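Local coordinates for protein alanine racemase (Oenococcus oeni PSU-1, PDB 3HUR) that belongs to the alanine racemase family, pairing an N-terminal TIM-barrel domain with a C-terminal domain rich in beta strands, at residues Ala284-Gly289 / Thr333-Ile338; Leu295-Lys300 / Glu344-Glu349; Ser301-Asn306 / Thr321-Asp326. All coordinates share one frame; numbering follows the deposited sequence.

Contact 1: Ala284-Gly289 / Thr333-Ile338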
loop_
_atom_site.group_PDB
_atom_site.type_symbol
_atom_site.label_atom_id
_atom_site.label_comp_id
_atom_site.label_asym_id
_atom_site.label_seq_id
_atom_site.Cartn_x
_atom_site.Cartn_y
_atom_site.Cartn_z
ATOM N N ALA A 284 8.168 -17.446 -22.457
ATOM C CA ALA A 284 8.225 -15.998 -22.670
ATOM C C ALA A 284 8.272 -15.259 -21.322
ATOM O O ALA A 284 7.602 -15.648 -20.343
ATOM C CB ALA A 284 7.051 -15.550 -23.510
ATOM N N THR A 285 9.110 -14.238 -21.286
ATOM C CA THR A 285 9.181 -13.252 -20.193
ATOM C C THR A 285 8.444 -11.952 -20.598
ATOM O O THR A 285 8.749 -11.350 -21.644
ATOM C CB THR A 285 10.623 -12.835 -19.959
ATOM O OG1 THR A 285 11.378 -13.996 -19.702
ATOM C CG2 THR A 285 10.771 -11.833 -18.791
ATOM N N LEU A 286 7.504 -11.523 -19.766
ATOM C CA LEU A 286 6.679 -10.363 -20.070
ATOM C C LEU A 286 7.122 -9.260 -19.125
ATOM O O LEU A 286 7.416 -9.522 -17.966
ATOM C CB LEU A 286 5.182 -10.695 -19.876
ATOM C CG LEU A 286 4.664 -11.976 -20.539
ATOM C CD1 LEU A 286 3.187 -12.140 -20.282
ATOM C CD2 LEU A 286 4.928 -12.046 -22.040
ATOM N N PRO A 287 7.180 -8.025 -19.604
ATOM C CA PRO A 287 7.784 -7.015 -18.780
ATOM C C PRO A 287 6.780 -6.350 -17.840
ATOM O O PRO A 287 6.656 -5.130 -17.817
ATOM C CB PRO A 287 8.349 -6.055 -19.806
ATOM C CG PRO A 287 7.311 -6.083 -20.906
ATOM C CD PRO A 287 6.905 -7.522 -20.959
ATOM N N PHE A 288 6.067 -7.157 -17.065
ATOM C CA PHE A 288 5.387 -6.653 -15.904
ATOM C C PHE A 288 5.518 -7.567 -14.711
ATOM O O PHE A 288 5.731 -8.760 -14.825
ATOM C CB PHE A 288 3.914 -6.418 -16.217
ATOM C CG PHE A 288 3.213 -7.614 -16.761
ATOM C CD1 PHE A 288 2.649 -8.525 -15.921
ATOM C CD2 PHE A 288 3.125 -7.819 -18.123
ATOM C CE1 PHE A 288 2.001 -9.624 -16.415
ATOM C CE2 PHE A 288 2.446 -8.915 -18.636
ATOM C CZ PHE A 288 1.894 -9.819 -17.770
ATOM N N GLY A 289 5.324 -6.978 -13.542
ATOM C CA GLY A 289 5.261 -7.736 -12.303
ATOM C C GLY A 289 4.699 -6.912 -11.189
ATOM O O GLY A 289 3.957 -5.969 -11.421
ATOM N N THR A 333 5.390 -9.798 -29.711
ATOM C CA THR A 333 4.068 -10.369 -29.797
ATOM C C THR A 333 3.192 -9.900 -28.653
ATOM O O THR A 333 3.581 -10.010 -27.512
ATOM C CB THR A 333 4.156 -11.900 -29.739
ATOM O OG1 THR A 333 4.847 -12.367 -30.908
ATOM C CG2 THR A 333 2.786 -12.540 -29.669
ATOM N N ARG A 334 1.986 -9.425 -28.981
ATOM C CA ARG A 334 1.079 -8.835 -28.019
ATOM C C ARG A 334 0.586 -9.825 -27.017
ATOM O O ARG A 334 0.344 -10.955 -27.369
ATOM C CB ARG A 334 -0.142 -8.260 -28.720
ATOM C CG ARG A 334 -1.079 -7.504 -27.765
ATOM C CD ARG A 334 -2.097 -6.702 -28.531
ATOM N NE ARG A 334 -3.291 -7.506 -28.731
ATOM C CZ ARG A 334 -4.384 -7.108 -29.364
ATOM N NH1 ARG A 334 -4.464 -5.901 -29.925
ATOM N NH2 ARG A 334 -5.410 -7.950 -29.443
ATOM N N VAL A 335 0.427 -9.373 -25.775
ATOM C CA VAL A 335 -0.158 -10.180 -24.713
ATOM C C VAL A 335 -1.297 -9.406 -24.063
ATOM O O VAL A 335 -1.222 -8.189 -23.912
ATOM C CB VAL A 335 0.873 -10.494 -23.666
ATOM C CG1 VAL A 335 0.253 -11.228 -22.544
ATOM C CG2 VAL A 335 2.037 -11.297 -24.291
ATOM N N THR A 336 -2.379 -10.102 -23.732
ATOM C CA THR A 336 -3.536 -9.466 -23.105
ATOM C C THR A 336 -3.773 -10.094 -21.734
ATOM O O THR A 336 -3.769 -11.303 -21.576
ATOM C CB THR A 336 -4.809 -9.577 -23.955
ATOM O OG1 THR A 336 -4.573 -8.985 -25.229
ATOM C CG2 THR A 336 -5.957 -8.835 -23.300
ATOM N N LEU A 337 -3.951 -9.242 -20.740
ATOM C CA LEU A 337 -4.172 -9.691 -19.397
ATOM C C LEU A 337 -5.638 -10.010 -19.214
ATOM O O LEU A 337 -6.474 -9.469 -19.920
ATOM C CB LEU A 337 -3.679 -8.624 -18.419
ATOM C CG LEU A 337 -2.198 -8.937 -18.182
ATOM C CD1 LEU A 337 -1.313 -7.869 -18.695
ATOM C CD2 LEU A 337 -1.962 -9.284 -16.701
ATOM N N ILE A 338 -5.920 -10.925 -18.281
ATOM C CA ILE A 338 -7.268 -11.341 -17.954
ATOM C C ILE A 338 -7.594 -10.915 -16.543
ATOM O O ILE A 338 -6.838 -11.191 -15.615
ATOM C CB ILE A 338 -7.444 -12.875 -17.993
ATOM C CG1 ILE A 338 -6.976 -13.456 -19.346
ATOM C CG2 ILE A 338 -8.925 -13.245 -17.659
ATOM C CD1 ILE A 338 -6.921 -15.009 -19.339
#

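Contact 2: Leu295-Lys300 / Glu344-Glu349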
loop_
_atom_site.group_PDB
_atom_site.type_symbol
_atom_site.label_atom_id
_atom_site.label_comp_id
_atom_site.label_asym_id
_atom_site.label_seq_id
_atom_site.Cartn_x
_atom_site.Cartn_y
_atom_site.Cartn_z
ATOM N N LEU A 295 -1.667 -4.818 -11.429
ATOM C CA LEU A 295 -1.580 -6.277 -11.625
ATOM C C LEU A 295 -2.493 -6.974 -10.636
ATOM O O LEU A 295 -2.999 -8.075 -10.915
ATOM C CB LEU A 295 -0.143 -6.824 -11.493
ATOM C CG LEU A 295 0.032 -8.298 -11.857
ATOM C CD1 LEU A 295 -0.172 -8.527 -13.336
ATOM C CD2 LEU A 295 1.383 -8.789 -11.454
ATOM N N ARG A 296 -2.742 -6.312 -9.505
ATOM C CA ARG A 296 -3.513 -6.962 -8.469
ATOM C C ARG A 296 -5.000 -7.059 -8.794
ATOM O O ARG A 296 -5.716 -7.667 -8.021
ATOM C CB ARG A 296 -3.213 -6.396 -7.064
ATOM C CG ARG A 296 -3.963 -5.155 -6.629
ATOM C CD ARG A 296 -3.149 -4.376 -5.543
ATOM N NE ARG A 296 -3.272 -2.901 -5.694
ATOM C CZ ARG A 296 -2.294 -2.008 -5.443
ATOM N NH1 ARG A 296 -1.078 -2.394 -5.032
ATOM N NH2 ARG A 296 -2.508 -0.709 -5.650
ATOM N N ARG A 297 -5.467 -6.548 -9.940
ATOM C CA ARG A 297 -6.816 -6.854 -10.375
ATOM C C ARG A 297 -6.877 -7.944 -11.434
ATOM O O ARG A 297 -7.980 -8.273 -11.922
ATOM C CB ARG A 297 -7.554 -5.606 -10.872
ATOM C CG ARG A 297 -7.230 -5.128 -12.260
ATOM C CD ARG A 297 -8.385 -4.332 -12.866
ATOM N NE ARG A 297 -8.666 -3.047 -12.200
ATOM C CZ ARG A 297 -9.829 -2.388 -12.315
ATOM N NH1 ARG A 297 -10.792 -2.870 -13.081
ATOM N NH2 ARG A 297 -10.026 -1.222 -11.685
ATOM N N MET A 298 -5.720 -8.504 -11.791
ATOM C CA MET A 298 -5.659 -9.510 -12.836
ATOM C C MET A 298 -5.409 -10.913 -12.265
ATOM O O MET A 298 -4.701 -11.086 -11.275
ATOM C CB MET A 298 -4.564 -9.176 -13.842
ATOM C CG MET A 298 -4.618 -7.790 -14.436
ATOM S SD MET A 298 -6.013 -7.422 -15.445
ATOM C CE MET A 298 -5.729 -5.669 -15.346
ATOM N N GLN A 299 -5.984 -11.919 -12.900
ATOM C CA GLN A 299 -5.733 -13.267 -12.496
ATOM C C GLN A 299 -4.306 -13.583 -12.905
ATOM O O GLN A 299 -3.828 -13.146 -13.959
ATOM C CB GLN A 299 -6.752 -14.227 -13.137
ATOM C CG GLN A 299 -6.594 -14.453 -14.648
ATOM C CD GLN A 299 -7.255 -15.742 -15.131
ATOM O OE1 GLN A 299 -8.503 -15.850 -15.188
ATOM N NE2 GLN A 299 -6.424 -16.735 -15.476
ATOM N N LYS A 300 -3.617 -14.351 -12.087
ATOM C CA LYS A 300 -2.225 -14.603 -12.339
ATOM C C LYS A 300 -1.922 -16.067 -12.705
ATOM O O LYS A 300 -0.812 -16.557 -12.478
ATOM C CB LYS A 300 -1.421 -14.087 -11.147
ATOM C CG LYS A 300 -1.255 -12.570 -11.243
ATOM C CD LYS A 300 -0.843 -11.924 -9.933
ATOM C CE LYS A 300 -2.000 -11.808 -8.939
ATOM N NZ LYS A 300 -2.612 -10.476 -8.947
ATOM N N GLU A 344 -15.588 -5.484 -13.613
ATOM C CA GLU A 344 -15.181 -4.650 -12.481
ATOM C C GLU A 344 -15.105 -3.193 -12.906
ATOM O O GLU A 344 -14.762 -2.886 -14.024
ATOM C CB GLU A 344 -13.813 -5.107 -11.878
ATOM C CG GLU A 344 -13.317 -4.191 -10.723
ATOM C CD GLU A 344 -12.077 -4.661 -10.008
ATOM O OE1 GLU A 344 -11.510 -5.704 -10.383
ATOM O OE2 GLU A 344 -11.648 -3.969 -9.051
ATOM N N GLN A 345 -15.424 -2.293 -11.988
ATOM C CA GLN A 345 -15.388 -0.859 -12.280
ATOM C C GLN A 345 -13.947 -0.371 -12.637
ATOM O O GLN A 345 -12.976 -0.913 -12.168
ATOM C CB GLN A 345 -15.886 -0.012 -11.098
ATOM C CG GLN A 345 -17.065 -0.536 -10.308
ATOM C CD GLN A 345 -18.420 -0.223 -10.943
ATOM O OE1 GLN A 345 -19.123 0.703 -10.513
ATOM N NE2 GLN A 345 -18.776 -0.986 -11.976
ATOM N N ILE A 346 -13.873 0.678 -13.455
ATOM C CA ILE A 346 -12.619 1.304 -13.790
ATOM C C ILE A 346 -12.550 2.710 -13.250
ATOM O O ILE A 346 -11.553 3.381 -13.441
ATOM C CB ILE A 346 -12.321 1.237 -15.270
ATOM C CG1 ILE A 346 -13.406 1.934 -16.094
ATOM C CG2 ILE A 346 -12.158 -0.186 -15.680
ATOM C CD1 ILE A 346 -13.106 2.030 -17.551
ATOM N N THR A 347 -13.581 3.119 -12.500
ATOM C CA THR A 347 -13.600 4.433 -11.828
ATOM C C THR A 347 -14.145 4.308 -10.444
ATOM O O THR A 347 -14.881 3.390 -10.157
ATOM C CB THR A 347 -14.485 5.454 -12.561
ATOM O OG1 THR A 347 -15.670 4.804 -12.986
ATOM C CG2 THR A 347 -13.819 6.021 -13.791
ATOM N N VAL A 348 -13.785 5.263 -9.597
ATOM C CA VAL A 348 -14.313 5.404 -8.263
ATOM C C VAL A 348 -14.805 6.851 -8.164
ATOM O O VAL A 348 -14.175 7.750 -8.679
ATOM C CB VAL A 348 -13.246 5.092 -7.134
ATOM C CG1 VAL A 348 -11.982 5.984 -7.274
ATOM C CG2 VAL A 348 -13.821 5.262 -5.695
ATOM N N GLU A 349 -15.924 7.047 -7.481
ATOM C CA GLU A 349 -16.502 8.352 -7.212
ATOM C C GLU A 349 -16.568 8.682 -5.718
ATOM O O GLU A 349 -16.916 7.849 -4.924
ATOM C CB GLU A 349 -17.924 8.360 -7.751
ATOM C CG GLU A 349 -18.660 9.693 -7.604
ATOM C CD GLU A 349 -19.724 9.854 -8.667
ATOM O OE1 GLU A 349 -20.133 8.809 -9.230
ATOM O OE2 GLU A 349 -20.109 10.997 -8.972
#

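Contact 3: Ser301-Asn306 / Thr321-Asp326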
loop_
_atom_site.group_PDB
_atom_site.type_symbol
_atom_site.label_atom_id
_atom_site.label_comp_id
_atom_site.label_asym_id
_atom_site.label_seq_id
_atom_site.Cartn_x
_atom_site.Cartn_y
_atom_site.Cartn_z
ATOM N N SER A 301 -2.881 -16.735 -13.339
ATOM C CA SER A 301 -2.659 -18.077 -13.901
ATOM C C SER A 301 -2.631 -18.142 -15.424
ATOM O O SER A 301 -2.158 -19.136 -15.995
ATOM C CB SER A 301 -3.727 -19.045 -13.390
ATOM O OG SER A 301 -5.012 -18.455 -13.404
ATOM N N SER A 302 -3.103 -17.101 -16.103
ATOM C CA SER A 302 -3.181 -17.140 -17.560
ATOM C C SER A 302 -3.134 -15.793 -18.238
ATOM O O SER A 302 -3.546 -14.797 -17.672
ATOM C CB SER A 302 -4.490 -17.796 -17.961
ATOM O OG SER A 302 -4.277 -19.165 -18.098
ATOM N N VAL A 303 -2.673 -15.778 -19.479
ATOM C CA VAL A 303 -2.767 -14.572 -20.294
ATOM C C VAL A 303 -3.247 -15.008 -21.660
ATOM O O VAL A 303 -3.245 -16.209 -21.955
ATOM C CB VAL A 303 -1.405 -13.859 -20.387
ATOM C CG1 VAL A 303 -0.940 -13.411 -19.014
ATOM C CG2 VAL A 303 -0.368 -14.774 -21.000
ATOM N N ILE A 304 -3.656 -14.053 -22.489
ATOM C CA ILE A 304 -4.041 -14.348 -23.850
ATOM C C ILE A 304 -2.987 -13.899 -24.837
ATOM O O ILE A 304 -2.607 -12.732 -24.887
ATOM C CB ILE A 304 -5.371 -13.658 -24.227
ATOM C CG1 ILE A 304 -6.526 -14.226 -23.406
ATOM C CG2 ILE A 304 -5.655 -13.786 -25.722
ATOM C CD1 ILE A 304 -7.653 -13.193 -23.158
ATOM N N ILE A 305 -2.542 -14.848 -25.639
ATOM C CA ILE A 305 -1.638 -14.585 -26.732
ATOM C C ILE A 305 -2.218 -15.262 -27.951
ATOM O O ILE A 305 -2.513 -16.468 -27.928
ATOM C CB ILE A 305 -0.248 -15.180 -26.465
ATOM C CG1 ILE A 305 0.453 -14.432 -25.341
ATOM C CG2 ILE A 305 0.608 -15.073 -27.685
ATOM C CD1 ILE A 305 1.645 -15.155 -24.778
ATOM N N ASN A 306 -2.395 -14.483 -29.015
ATOM C CA ASN A 306 -2.868 -15.043 -30.282
ATOM C C ASN A 306 -4.242 -15.687 -30.158
ATOM O O ASN A 306 -4.466 -16.804 -30.642
ATOM C CB ASN A 306 -1.879 -16.091 -30.789
ATOM C CG ASN A 306 -1.755 -16.076 -32.292
ATOM O OD1 ASN A 306 -1.025 -15.257 -32.845
ATOM N ND2 ASN A 306 -2.448 -16.975 -32.957
ATOM N N THR A 321 7.189 -11.527 -15.592
ATOM C CA THR A 321 6.232 -12.571 -15.477
ATOM C C THR A 321 6.569 -13.552 -16.596
ATOM O O THR A 321 6.891 -13.126 -17.728
ATOM C CB THR A 321 4.817 -11.992 -15.665
ATOM O OG1 THR A 321 4.537 -11.100 -14.582
ATOM C CG2 THR A 321 3.795 -13.060 -15.678
ATOM N N MET A 322 6.532 -14.847 -16.300
ATOM C CA MET A 322 6.911 -15.851 -17.316
ATOM C C MET A 322 5.700 -16.657 -17.803
ATOM O O MET A 322 4.804 -16.924 -17.036
ATOM C CB MET A 322 8.006 -16.752 -16.775
ATOM C CG MET A 322 9.417 -16.145 -16.818
ATOM S SD MET A 322 10.608 -17.305 -16.082
ATOM C CE MET A 322 9.825 -17.745 -14.601
ATOM N N VAL A 323 5.673 -16.989 -19.092
ATOM C CA VAL A 323 4.592 -17.797 -19.669
ATOM C C VAL A 323 5.083 -18.932 -20.572
ATOM O O VAL A 323 5.895 -18.737 -21.470
ATOM C CB VAL A 323 3.613 -16.890 -20.475
ATOM C CG1 VAL A 323 2.583 -17.717 -21.235
ATOM C CG2 VAL A 323 2.922 -15.909 -19.539
ATOM N N LYS A 324 4.550 -20.125 -20.343
ATOM C CA LYS A 324 4.800 -21.268 -21.227
ATOM C C LYS A 324 3.985 -21.105 -22.475
ATOM O O LYS A 324 2.778 -21.097 -22.393
ATOM C CB LYS A 324 4.411 -22.597 -20.550
ATOM C CG LYS A 324 4.777 -23.864 -21.381
ATOM C CD LYS A 324 4.235 -25.161 -20.763
ATOM C CE LYS A 324 4.506 -26.369 -21.729
ATOM N NZ LYS A 324 4.115 -27.743 -21.185
ATOM N N LEU A 325 4.653 -21.012 -23.623
ATOM C CA LEU A 325 4.005 -20.821 -24.929
ATOM C C LEU A 325 3.726 -22.169 -25.624
ATOM O O LEU A 325 4.384 -23.168 -25.342
ATOM C CB LEU A 325 4.906 -19.985 -25.831
ATOM C CG LEU A 325 5.504 -18.695 -25.245
ATOM C CD1 LEU A 325 6.654 -18.133 -26.117
ATOM C CD2 LEU A 325 4.404 -17.655 -25.028
ATOM N N ASP A 326 2.777 -22.193 -26.554
ATOM C CA ASP A 326 2.407 -23.459 -27.200
ATOM C C ASP A 326 3.362 -23.752 -28.357
ATOM O O ASP A 326 3.721 -24.902 -28.609
ATOM C CB ASP A 326 0.886 -23.569 -27.550
ATOM C CG ASP A 326 0.368 -22.469 -28.498
ATOM O OD1 ASP A 326 1.130 -21.538 -28.859
ATOM O OD2 ASP A 326 -0.840 -22.546 -28.884
#

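Contact 1: Ala284-Gly289 / Thr333-Ile338
Leu286 and Val335 meet tip to tip, methyl against methyl. Leu286 CD2 lies 3.7 Å from Val335 CG2, and Leu286 CD1 lies 3.8 Å from Val335 CG1. Next to this pair, Leu337 sits over one face of the Phe288 ring. Its CD1 is 4.2 Å from the centroid of the Phe288 ring and 27° off the ring normal, a CH-pi contact. Leu337 CD2 lies on the same side of the ring, displaced past CE1 and CZ, 4.0 Å from Phe288 CE1. Phe288 holds its ring between its own N and carbonyl carbon (chi1 55°), which directs the ring at Leu337. Pro287, the centre of an inverse gamma turn, separates Leu286 from Phe288. The turn is closed by a weak bond from Phe288 N to Leu286 O. Trp294 meets the Phe288 ring with its plane inclined by about 55°. Strands 281-286 and 334-339 do not pair with each other. Both pair antiparallel with strand 251-263, and the curled sheet brings their side chains face to face. All four touching residues are buried and apolar, so the two segments are held here by dispersion and hydrophobic packing, with no hydrogen bond between them.

Contact 2: Leu295-Lys300 / Glu344-Glu349
Arg297 ties the end of a 3-10 turn to the Glu344-Ile346 loop that leads into the beta hairpin of strands 347-353 and 357-364. The guanidinium reaches Gln345 O end-on, with two nitrogens on one backbone oxygen. Arg297 NH2 donates to Gln345 O at 3.0 Å and lies in the carbonyl plane. Arg297 NH1 donates to the same Gln345 O at 3.1 Å but stands 40° out of that plane. Neither bond is straight, since both N-H groups must turn toward a single acceptor. The oxygen itself lies near the guanidinium plane, at its edge. A bend at chi3 (67°) turns the guanidinium so that NH1 and NH2 face Gln345 O. A weak bond from Arg297 NH2 to Thr365 O adds a link to the loop just after strand 357-364.

The paired N-H bonds are the tight part of the contact. The Glu344 side is looser, and this residue stays partly exposed to solvent. The Glu344 chain is extended, and its carboxylate stacks over one guanidinium face, the two planes 14° apart, with the carbon CD set toward the rim. Glu344 OE1 is 4.0 Å from Arg297 NH1, a long salt bridge in which no N-H points at the oxygen. Its pull is therefore probably one of charge alone. The buried Ile346 adds an apolar touch, its CG2 4.0 Å from Arg297 NH1.

Contact 3: Ser301-Asn306 / Thr321-Asp326
Val303 and Val323 meet through methyls set by their first torsions. Val303 has chi1 near -62°, which puts CG2 between its backbone N and carbonyl carbon and aims it across the gap. Val323, with CG1 anti to its N (chi1 173°), offers both methyls to that one group. The closer is Val323 CG2, 3.8 Å from Val303 CG2; Val323 CG1 is 4.2 Å from the same Val303 CG2. The two side chains cross obliquely.

In Ile305, CG1 lies anti to the carbonyl carbon, and a chi2 of 165° carries CD1 outward. This terminal methyl does the touching. Ile305 CD1 lies 3.7 Å from Leu325 CD2, where the two side chains cross at about a right angle. Ile305 CD1 also approaches Val323 CG1, at a looser 4.5 Å.

The segments belong to the curled mixed sheet of the C-terminal domain, but they are not neighbours in it. Strand 302-305 pairs with strands 308-311 and 334-339, while strand 321-324 pairs with strand 281-286. Val303 CA and Val323 CA are 8.1 Å apart. Only side chains span the gap, and no hydrogen bond crosses it. Met310 packs on Val323, Ile312 on Val303 and Ala284 on Leu325. No other subunit touches either segment.

Contacts 1 and 3 form one continuous apolar interior, their centres about 7 Å apart. Val335 CG2 packs on Ile305 CG1 at 3.7 Å, and Ala284 O lies 2.7 Å from Val323 N, a probable hydrogen bond. Phe288 O also meets Thr321 OG1 at 2.6 Å, again a probable hydrogen bond. Contact 2 is largely polar and lies apart, its centre about 17 Å from that of contact 1 and about 20 Å from that of contact 3. It still touches contact 1: Ile338 O is 2.9 Å from Gln299 N, and Leu337 CD2 is 3.8 Å from Met298 CG. Its link to contact 3 is the chain corner at Lys300-Ser301. Along the sequence, contact 3 is nested within both others.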